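PDB 5CML: OsmC family protein from Rhodothermus marinus, which probably hydrolyses carboxylic esters through the serine-esterase domain described here, one part of a longer protein that also carries an OsmC domain. Local coordinates for residues A[86-91]-A[112-117]; A[183-188]-A[209-214]. All blocks are in the same frame, centred on the assembly; numbering follows the deposited sequence. Where two conformers were deposited one is given.

Contacts 1 and 2 illustrate how helices packed in series extend along one face of a sheet. Their centres lie about 16 Å apart, and helix 110-118 joins them. It meets helix 85-98 through A114 and V115 in contact 1 and, through L116, touches both helices of contact 2. There CB of L116 is 4.0 Å from CG2 of V185, and its CD1 is 4.1 Å from CD2 of L211. The same helix follows a GxSxG turn holding S109, which, with H229 and D200, probably forms a Ser-His-Asp triad. Contact 1 therefore lies beside the probable catalytic elbow, whereas contact 2 is more peripheral packing.

Contact 1: residues A[86-91]-A[112-117]; sequences EDLRAA and GAAVLA
L88 reaches from helix 85-98 to helix 110-118 with a single methyl group, and the whole of this small apolar contact turns on that one carbon. CD2 of L88 comes within 3.6 Å of CB of A114, methyl against methyl. The same CD2 also faces V115, whose CG1 is 4.2 Å away. The leucine methyl is thus received by two successive residues of the facing helix, A114 giving its short side chain and V115 one branch, CG1, of its own. Even the backbone contributes: C of A114 lies 4.1 Å from CD2 of L88, so the methyl rests on the helix surface between the two side chains.

The first torsion of L88, -125°, is nearly eclipsed, an unusual value for leucine, and with it CD2 points at A114 and V115. V115 has its CG1 anti to the carbonyl carbon, chi1 -63°, and it is this branch that borders the leucine. A114 is small enough for the leucine to come in close, and the backbones remain well separated, with CA of L88 and CA of V115 8.0 Å apart. No hydrogen bond crosses between the segments; all three touching residues are buried, and the contact is purely apolar.

The surroundings tie it to the sheet. L88 also touches F64 of strand 59-65, and V115 lies on V128 and T130 of strand 127-131. Further out, R89 pairs with E121 and E175. This is the helix-on-sheet layering of the alpha/beta-hydrolase fold: a helix that precedes strand 104-108 packs against the one that follows it, and the latter rises directly from a probable nucleophile elbow, whose residues the side chain of V115 touches.

Contact 2: residues A[183-188]-A[209-214]; sequences DQVRTM and ACLFQA
R186 lies alongside the last turn of helix 206-214 and can be traced outward from the chain. Its CB is 3.4 Å from O of A214, and CG, set anti to the backbone N, stays beside the same oxygen at 3.6 Å. The aliphatic base of the arginine thus passes across a carbonyl at the end of the neighbouring helix, where CA of R186 also makes a CH···O contact. Beyond CG the chain bends, chi3 being 62°, and the guanidinium group turns back to its own helix. There NH2 of R186 lies 2.7 Å from OD1 of D183, and NH1 of R186 2.9 Å from that same oxygen. Both nitrogens converge on one carboxylate atom, which NH2 approaches from 65° out of the carboxylate plane and NH1 from the anti side. With an alanine here CB would still lie by the carbonyl of A214, but D183 would probably lose the positive mate of its carboxylate and the carbonyl its contact with CG.

The two helices flank strand 192-196 in chain order, an alpha-beta-alpha succession of the alpha/beta-hydrolase fold. The axes of their segments 183-187 and 209-214 approach to 9.0 Å with a crossing angle of -46°. L211 touches L194 of that strand, while a disulfide seen in this protein joins the adjacent C210 to C135.

V185, buried like L211, carries the apolar part of the contact, and its two branches divide the work. CG2 of V185 meets CD2 of L211 at 4.0 Å, the two side chains crossing at about a right angle. CG1 of V185 instead lies over the backbone, 4.0 Å from O of L211, and also faces CB of A214 at 4.4 Å. A214 takes the valine branch near its CB and carbonyl carbon and the arginine at its O, both from helix 181-187; the side chain of E182 touches its methyl as well.

Contact 1: residues A[86-91]-A[112-117]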
loop_
_atom_site.group_PDB
_atom_site.type_symbol
_atom_site.label_atom_id
_atom_site.label_comp_id
_atom_site.label_asym_id
_atom_site.label_seq_id
_atom_site.Cartn_x
_atom_site.Cartn_y
_atom_site.Cartn_z
ATOM N N GLU A 86 -5.617 10.602 5.999
ATOM C CA GLU A 86 -5.793 11.806 5.193
ATOM C C GLU A 86 -4.677 11.991 4.163
ATOM O O GLU A 86 -4.934 12.454 3.067
ATOM C CB GLU A 86 -5.876 13.048 6.082
ATOM C CG GLU A 86 -5.648 14.395 5.341
ATOM C CD GLU A 86 -6.407 14.567 3.998
ATOM O OE1 GLU A 86 -7.416 13.871 3.719
ATOM O OE2 GLU A 86 -5.962 15.413 3.199
ATOM N N ASP A 87 -3.445 11.637 4.500
ATOM C CA ASP A 87 -2.372 11.738 3.512
ATOM C C ASP A 87 -2.616 10.810 2.334
ATOM O O ASP A 87 -2.332 11.173 1.202
ATOM C CB ASP A 87 -1.017 11.443 4.149
ATOM C CG ASP A 87 -0.617 12.496 5.151
ATOM O OD1 ASP A 87 -1.176 13.613 5.096
ATOM O OD2 ASP A 87 0.246 12.209 6.000
ATOM N N LEU A 88 -3.125 9.607 2.583
ATOM C CA LEU A 88 -3.460 8.698 1.486
ATOM C C LEU A 88 -4.611 9.266 0.656
ATOM O O LEU A 88 -4.571 9.240 -0.574
ATOM C CB LEU A 88 -3.837 7.321 2.023
ATOM C CG LEU A 88 -3.052 6.150 1.476
ATOM C CD1 LEU A 88 -1.531 6.359 1.617
ATOM C CD2 LEU A 88 -3.523 4.895 2.198
ATOM N N ARG A 89 -5.627 9.810 1.324
ATOM C CA ARG A 89 -6.729 10.432 0.597
ATOM C C ARG A 89 -6.213 11.598 -0.244
ATOM O O ARG A 89 -6.663 11.775 -1.372
ATOM C CB ARG A 89 -7.828 10.906 1.558
ATOM C CG ARG A 89 -8.477 9.775 2.329
ATOM C CD ARG A 89 -9.398 10.335 3.373
ATOM N NE ARG A 89 -9.959 9.253 4.172
ATOM C CZ ARG A 89 -9.920 9.194 5.495
ATOM N NH1 ARG A 89 -9.374 10.179 6.212
ATOM N NH2 ARG A 89 -10.438 8.140 6.104
ATOM N N ALA A 90 -5.258 12.361 0.291
ATOM C CA ALA A 90 -4.691 13.505 -0.421
ATOM C C ALA A 90 -3.975 13.060 -1.700
ATOM O O ALA A 90 -4.000 13.757 -2.739
ATOM C CB ALA A 90 -3.736 14.267 0.484
ATOM N N ALA A 91 -3.354 11.887 -1.636
ATOM C CA ALA A 91 -2.656 11.358 -2.788
ATOM C C ALA A 91 -3.669 10.963 -3.860
ATOM O O ALA A 91 -3.427 11.134 -5.060
ATOM C CB ALA A 91 -1.803 10.157 -2.396
ATOM N N GLY A 112 -0.784 -1.617 3.372
ATOM C CA GLY A 112 -1.820 -2.536 2.933
ATOM C C GLY A 112 -3.069 -2.404 3.797
ATOM O O GLY A 112 -4.206 -2.372 3.307
ATOM N N ALA A 113 -2.865 -2.335 5.104
ATOM C CA ALA A 113 -3.991 -2.145 5.992
ATOM C C ALA A 113 -4.673 -0.813 5.656
ATOM O O ALA A 113 -5.895 -0.730 5.596
ATOM C CB ALA A 113 -3.542 -2.185 7.436
ATOM N N ALA A 114 -3.879 0.213 5.370
ATOM C CA ALA A 114 -4.433 1.518 5.054
ATOM C C ALA A 114 -5.254 1.518 3.769
ATOM O O ALA A 114 -6.350 2.075 3.753
ATOM C CB ALA A 114 -3.329 2.544 4.947
ATOM N N VAL A 115 -4.744 0.933 2.679
ATOM C CA VAL A 115 -5.527 0.970 1.435
ATOM C C VAL A 115 -6.809 0.145 1.572
ATOM O O VAL A 115 -7.840 0.500 1.002
ATOM C CB VAL A 115 -4.746 0.493 0.170
ATOM C CG1 VAL A 115 -3.546 1.410 -0.120
ATOM C CG2 VAL A 115 -4.358 -0.962 0.245
ATOM N N LEU A 116 -6.773 -0.930 2.352
ATOM C CA LEU A 116 -7.962 -1.744 2.512
ATOM C C LEU A 116 -9.015 -0.986 3.294
ATOM O O LEU A 116 -10.203 -1.138 3.042
ATOM C CB LEU A 116 -7.645 -3.067 3.211
ATOM C CG LEU A 116 -6.899 -4.060 2.327
ATOM C CD1 LEU A 116 -6.350 -5.150 3.201
ATOM C CD2 LEU A 116 -7.814 -4.640 1.255
ATOM N N ALA A 117 -8.577 -0.157 4.232
ATOM C CA ALA A 117 -9.511 0.611 5.043
ATOM C C ALA A 117 -10.150 1.788 4.296
ATOM O O ALA A 117 -11.252 2.226 4.657
ATOM C CB ALA A 117 -8.817 1.116 6.303
#

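Contact 2: residues A[183-188]-A[209-214]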
loop_
_atom_site.group_PDB
_atom_site.type_symbol
_atom_site.label_atom_id
_atom_site.label_comp_id
_atom_site.label_asym_id
_atom_site.label_seq_id
_atom_site.Cartn_x
_atom_site.Cartn_y
_atom_site.Cartn_z
ATOM N N ASP A 183 -14.402 -5.492 8.596
ATOM C CA ASP A 183 -15.683 -4.985 8.085
ATOM C C ASP A 183 -15.484 -4.276 6.754
ATOM O O ASP A 183 -16.266 -4.450 5.823
ATOM C CB ASP A 183 -16.359 -3.998 9.061
ATOM C CG ASP A 183 -17.043 -4.677 10.240
ATOM O OD1 ASP A 183 -17.182 -5.920 10.215
ATOM O OD2 ASP A 183 -17.468 -3.942 11.186
ATOM N N GLN A 184 -14.445 -3.461 6.676
ATOM C CA GLN A 184 -14.158 -2.729 5.451
ATOM C C GLN A 184 -13.877 -3.684 4.291
ATOM O O GLN A 184 -14.360 -3.484 3.170
ATOM C CB GLN A 184 -12.977 -1.772 5.668
ATOM C CG GLN A 184 -13.311 -0.574 6.559
ATOM C CD GLN A 184 -14.309 0.372 5.904
ATOM O OE1 GLN A 184 -13.944 1.197 5.069
ATOM N NE2 GLN A 184 -15.556 0.244 6.262
ATOM N N VAL A 185 -13.129 -4.739 4.568
ATOM C CA VAL A 185 -12.760 -5.679 3.533
ATOM C C VAL A 185 -14.010 -6.433 3.074
ATOM O O VAL A 185 -14.202 -6.684 1.885
ATOM C CB VAL A 185 -11.676 -6.637 4.033
ATOM C CG1 VAL A 185 -11.457 -7.779 3.061
ATOM C CG2 VAL A 185 -10.367 -5.885 4.236
ATOM N N ARG A 186 -14.862 -6.815 4.026
ATOM C CA ARG A 186 -16.069 -7.549 3.690
ATOM C C ARG A 186 -17.031 -6.725 2.806
ATOM O O ARG A 186 -17.705 -7.288 1.933
ATOM C CB ARG A 186 -16.767 -7.995 4.977
ATOM C CG ARG A 186 -17.974 -8.888 4.748
ATOM C CD ARG A 186 -18.621 -9.310 6.064
ATOM N NE ARG A 186 -19.114 -8.160 6.825
ATOM C CZ ARG A 186 -18.582 -7.697 7.958
ATOM N NH1 ARG A 186 -17.526 -8.283 8.530
ATOM N NH2 ARG A 186 -19.130 -6.639 8.540
ATOM N N THR A 187 -17.085 -5.404 3.018
ATOM C CA THR A 187 -18.034 -4.545 2.303
ATOM C C THR A 187 -17.426 -3.710 1.156
ATOM O O THR A 187 -18.118 -2.908 0.541
ATOM C CB THR A 187 -18.734 -3.568 3.271
ATOM O OG1 THR A 187 -17.769 -2.704 3.896
ATOM C CG2 THR A 187 -19.482 -4.349 4.327
ATOM N N MET A 188 -16.144 -3.920 0.869
ATOM C CA MET A 188 -15.428 -3.225 -0.217
ATOM C C MET A 188 -16.065 -3.390 -1.613
ATOM O O MET A 188 -16.048 -2.469 -2.442
ATOM C CB MET A 188 -13.996 -3.762 -0.232
ATOM C CG MET A 188 -13.052 -3.130 -1.141
ATOM S SD MET A 188 -11.498 -3.725 -0.491
ATOM C CE MET A 188 -11.535 -5.511 -0.789
ATOM N N ALA A 209 -4.719 -15.149 5.788
ATOM C CA ALA A 209 -5.875 -16.040 5.880
ATOM C C ALA A 209 -7.062 -15.302 6.491
ATOM O O ALA A 209 -8.203 -15.465 6.070
ATOM C CB ALA A 209 -5.534 -17.262 6.706
ATOM N N CYS A 210 -6.777 -14.463 7.477
ATOM C CA CYS A 210 -7.773 -13.654 8.143
ATOM C C CYS A 210 -8.452 -12.702 7.159
ATOM O O CYS A 210 -9.672 -12.587 7.111
ATOM C CB CYS A 210 -7.082 -12.887 9.270
ATOM S SG CYS A 210 -8.081 -11.753 10.166
ATOM N N LEU A 211 -7.626 -12.017 6.362
ATOM C CA LEU A 211 -8.172 -11.079 5.395
ATOM C C LEU A 211 -8.957 -11.828 4.313
ATOM O O LEU A 211 -10.015 -11.373 3.888
ATOM C CB LEU A 211 -7.065 -10.212 4.767
ATOM C CG LEU A 211 -6.459 -9.152 5.701
ATOM C CD1 LEU A 211 -5.128 -8.591 5.156
ATOM C CD2 LEU A 211 -7.442 -8.011 5.907
ATOM N N PHE A 212 -8.456 -12.979 3.874
ATOM C CA PHE A 212 -9.149 -13.737 2.840
ATOM C C PHE A 212 -10.514 -14.223 3.319
ATOM O O PHE A 212 -11.495 -14.171 2.577
ATOM C CB PHE A 212 -8.278 -14.916 2.375
ATOM C CG PHE A 212 -8.806 -15.625 1.159
ATOM C CD1 PHE A 212 -9.736 -16.639 1.282
ATOM C CD2 PHE A 212 -8.371 -15.286 -0.110
ATOM C CE1 PHE A 212 -10.222 -17.294 0.166
ATOM C CE2 PHE A 212 -8.864 -15.946 -1.228
ATOM C CZ PHE A 212 -9.778 -16.949 -1.091
ATOM N N GLN A 213 -10.588 -14.685 4.556
ATOM C CA GLN A 213 -11.861 -15.150 5.098
ATOM C C GLN A 213 -12.873 -14.010 5.237
ATOM O O GLN A 213 -14.091 -14.214 5.070
ATOM C CB GLN A 213 -11.615 -15.845 6.438
ATOM C CG GLN A 213 -10.846 -17.148 6.305
ATOM C CD GLN A 213 -10.638 -17.838 7.637
ATOM O OE1 GLN A 213 -11.603 -18.144 8.338
ATOM N NE2 GLN A 213 -9.379 -18.093 7.993
ATOM N N ALA A 214 -12.380 -12.811 5.525
ATOM C CA ALA A 214 -13.252 -11.650 5.721
ATOM C C ALA A 214 -13.824 -11.197 4.392
ATOM O O ALA A 214 -14.960 -10.738 4.313
ATOM C CB ALA A 214 -12.481 -10.510 6.373
#